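Local coordinates for esterase family protein (Staphylococcus aureus, PDB 7L0A) that probably hydrolyses S-formylglutathione to formate and glutathione as a serine esterase of the alpha/beta-hydrolase type, at residues T49-H54 against A79-N84. Numbering follows the deposited sequence.
Sequences TLMLLH and AVIMPN
Met51 reaches across to Pro83 on one face of the sheet, its SD lying 3.8 Å from Pro83 CD. The chain leaves with CG anti to the backbone N (chi1 178°), then bends at chi2 and chi3, which brings the sulfur beside the CG-CD edge of the proline ring. Leu53 CD2 approaches Pro83 CG on this same face, and further back Thr49 CG2 rests against Ile81 CG1; Val106 and Ile103 of helix 99-113 pack onto Ile81 and Pro83. On the other face, Leu52 runs alongside Met82, with Leu52 CB 4.0 Å from Met82 CG and also in touch with Val80 CG1. Leu50 and Val80 run alongside each other on this face too, meeting through Leu50 CD2 and Val80 CG1.

Between these two layers the parallel backbones are joined by three hydrogen bonds: Leu50 N to Ala79 O, Ile81 N to Leu50 O at 2.8 Å, and Leu52 N to Ile81 O. The next step is broken because Pro83 has no N-H to offer Leu52 O; its CD sits 3.4 Å from that oxygen instead. A water takes over here, donating to Leu52 O and to Pro83 O, each 2.7 Å from the water oxygen, and accepting from His54 N, so it bridges the strands where they separate. Beyond it, His54 CD2 comes within 3.3 Å of Pro83 O, while Asn84 CA meets the imidazole at its edge. His54 NE2 is hydrogen-bonded to Val85 N, and Asn84 ND2 to Asp86 and Gln25.

These neighbouring parallel strands, linked by a helical crossover, belong to the central sheet of the alpha/beta-hydrolase fold; the C-terminal end of strand 49-53 brings His54 to about 8 Å, side chain to side chain, from Ser129, the predicted nucleophile.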
loop_
_atom_site.group_PDB
_atom_site.type_symbol
_atom_site.label_atom_id
_atom_site.label_comp_id
_atom_site.label_asym_id
_atom_site.label_seq_id
_atom_site.Cartn_x
_atom_site.Cartn_y
_atom_site.Cartn_z
ATOM N N THR B 49 10.500 9.372 6.574
ATOM C CA THR B 49 9.341 8.617 7.008
ATOM C C THR B 49 8.984 8.889 8.454
ATOM O O THR B 49 9.860 8.851 9.333
ATOM C CB THR B 49 9.612 7.113 6.820
ATOM O OG1 THR B 49 9.897 6.834 5.443
ATOM C CG2 THR B 49 8.462 6.280 7.277
ATOM N N LEU B 50 7.686 9.113 8.699
ATOM C CA LEU B 50 7.129 9.298 10.029
ATOM C C LEU B 50 6.203 8.139 10.361
ATOM O O LEU B 50 5.274 7.844 9.604
ATOM C CB LEU B 50 6.347 10.611 10.113
ATOM C CG LEU B 50 5.457 10.842 11.310
ATOM C CD1 LEU B 50 6.312 10.851 12.600
ATOM C CD2 LEU B 50 4.644 12.104 11.183
ATOM N N MET B 51 6.450 7.490 11.491
ATOM C CA MET B 51 5.507 6.574 12.110
ATOM C C MET B 51 4.585 7.350 13.047
ATOM O O MET B 51 5.060 8.005 13.978
ATOM C CB MET B 51 6.271 5.500 12.889
ATOM C CG MET B 51 5.363 4.498 13.620
ATOM S SD MET B 51 4.438 3.366 12.559
ATOM C CE MET B 51 5.772 2.286 12.003
ATOM N N LEU B 52 3.272 7.300 12.797
ATOM C CA LEU B 52 2.306 8.104 13.538
ATOM C C LEU B 52 1.317 7.215 14.265
ATOM O O LEU B 52 0.694 6.332 13.668
ATOM C CB LEU B 52 1.599 9.087 12.584
ATOM C CG LEU B 52 0.594 10.009 13.258
ATOM C CD1 LEU B 52 1.165 10.868 14.357
ATOM C CD2 LEU B 52 -0.048 10.887 12.181
ATOM N N LEU B 53 1.200 7.424 15.580
ATOM C CA LEU B 53 0.495 6.495 16.462
ATOM C C LEU B 53 -0.727 7.148 17.091
ATOM O O LEU B 53 -0.608 8.116 17.852
ATOM C CB LEU B 53 1.450 6.000 17.567
ATOM C CG LEU B 53 2.719 5.348 17.043
ATOM C CD1 LEU B 53 3.660 5.056 18.206
ATOM C CD2 LEU B 53 2.354 4.098 16.270
ATOM N N HIS B 54 -1.901 6.600 16.790
ATOM C CA HIS B 54 -3.145 7.185 17.282
ATOM C C HIS B 54 -3.481 6.678 18.701
ATOM O O HIS B 54 -2.892 5.713 19.205
ATOM C CB HIS B 54 -4.285 6.900 16.304
ATOM C CG HIS B 54 -4.675 5.452 16.204
ATOM N ND1 HIS B 54 -5.376 4.810 17.192
ATOM C CD2 HIS B 54 -4.460 4.520 15.238
ATOM C CE1 HIS B 54 -5.593 3.554 16.845
ATOM N NE2 HIS B 54 -5.081 3.363 15.646
ATOM N N ALA B 79 6.790 10.852 3.866
ATOM C CA ALA B 79 5.966 9.656 3.957
ATOM C C ALA B 79 5.435 9.537 5.388
ATOM O O ALA B 79 6.172 9.747 6.361
ATOM C CB ALA B 79 6.760 8.397 3.615
ATOM N N VAL B 80 4.180 9.145 5.535
ATOM C CA VAL B 80 3.610 8.901 6.865
ATOM C C VAL B 80 2.942 7.531 6.913
ATOM O O VAL B 80 2.167 7.160 6.016
ATOM C CB VAL B 80 2.615 10.008 7.275
ATOM C CG1 VAL B 80 2.199 9.814 8.749
ATOM C CG2 VAL B 80 3.234 11.376 7.124
ATOM N N ILE B 81 3.239 6.779 7.981
ATOM C CA ILE B 81 2.704 5.444 8.224
ATOM C C ILE B 81 1.770 5.554 9.417
ATOM O O ILE B 81 2.192 5.961 10.507
ATOM C CB ILE B 81 3.841 4.435 8.526
ATOM C CG1 ILE B 81 5.036 4.663 7.625
ATOM C CG2 ILE B 81 3.311 3.005 8.526
ATOM C CD1 ILE B 81 4.740 4.425 6.134
ATOM N N MET B 82 0.505 5.175 9.230
ATOM C CA MET B 82 -0.501 5.251 10.282
ATOM C C MET B 82 -1.088 3.861 10.487
ATOM O O MET B 82 -2.078 3.501 9.835
ATOM C CB MET B 82 -1.575 6.285 9.886
ATOM C CG MET B 82 -1.063 7.735 9.996
ATOM S SD MET B 82 -1.919 8.972 8.962
ATOM C CE MET B 82 -1.274 8.556 7.368
ATOM N N PRO B 83 -0.561 3.075 11.415
ATOM C CA PRO B 83 -1.136 1.753 11.655
ATOM C C PRO B 83 -2.359 1.802 12.539
ATOM O O PRO B 83 -2.479 2.641 13.438
ATOM C CB PRO B 83 -0.013 0.995 12.385
ATOM C CG PRO B 83 0.760 2.066 13.076
ATOM C CD PRO B 83 0.701 3.283 12.147
ATOM N N ASN B 84 -3.264 0.851 12.301
ATOM C CA ASN B 84 -4.321 0.612 13.270
ATOM C C ASN B 84 -3.745 -0.048 14.524
ATOM O O ASN B 84 -2.933 -0.967 14.443
ATOM C CB ASN B 84 -5.392 -0.310 12.711
ATOM C CG ASN B 84 -6.482 -0.596 13.706
ATOM O OD1 ASN B 84 -7.298 0.271 14.020
ATOM N ND2 ASN B 84 -6.475 -1.812 14.265
HETATM O O HOH W 1 -1.657 5.109 14.076
#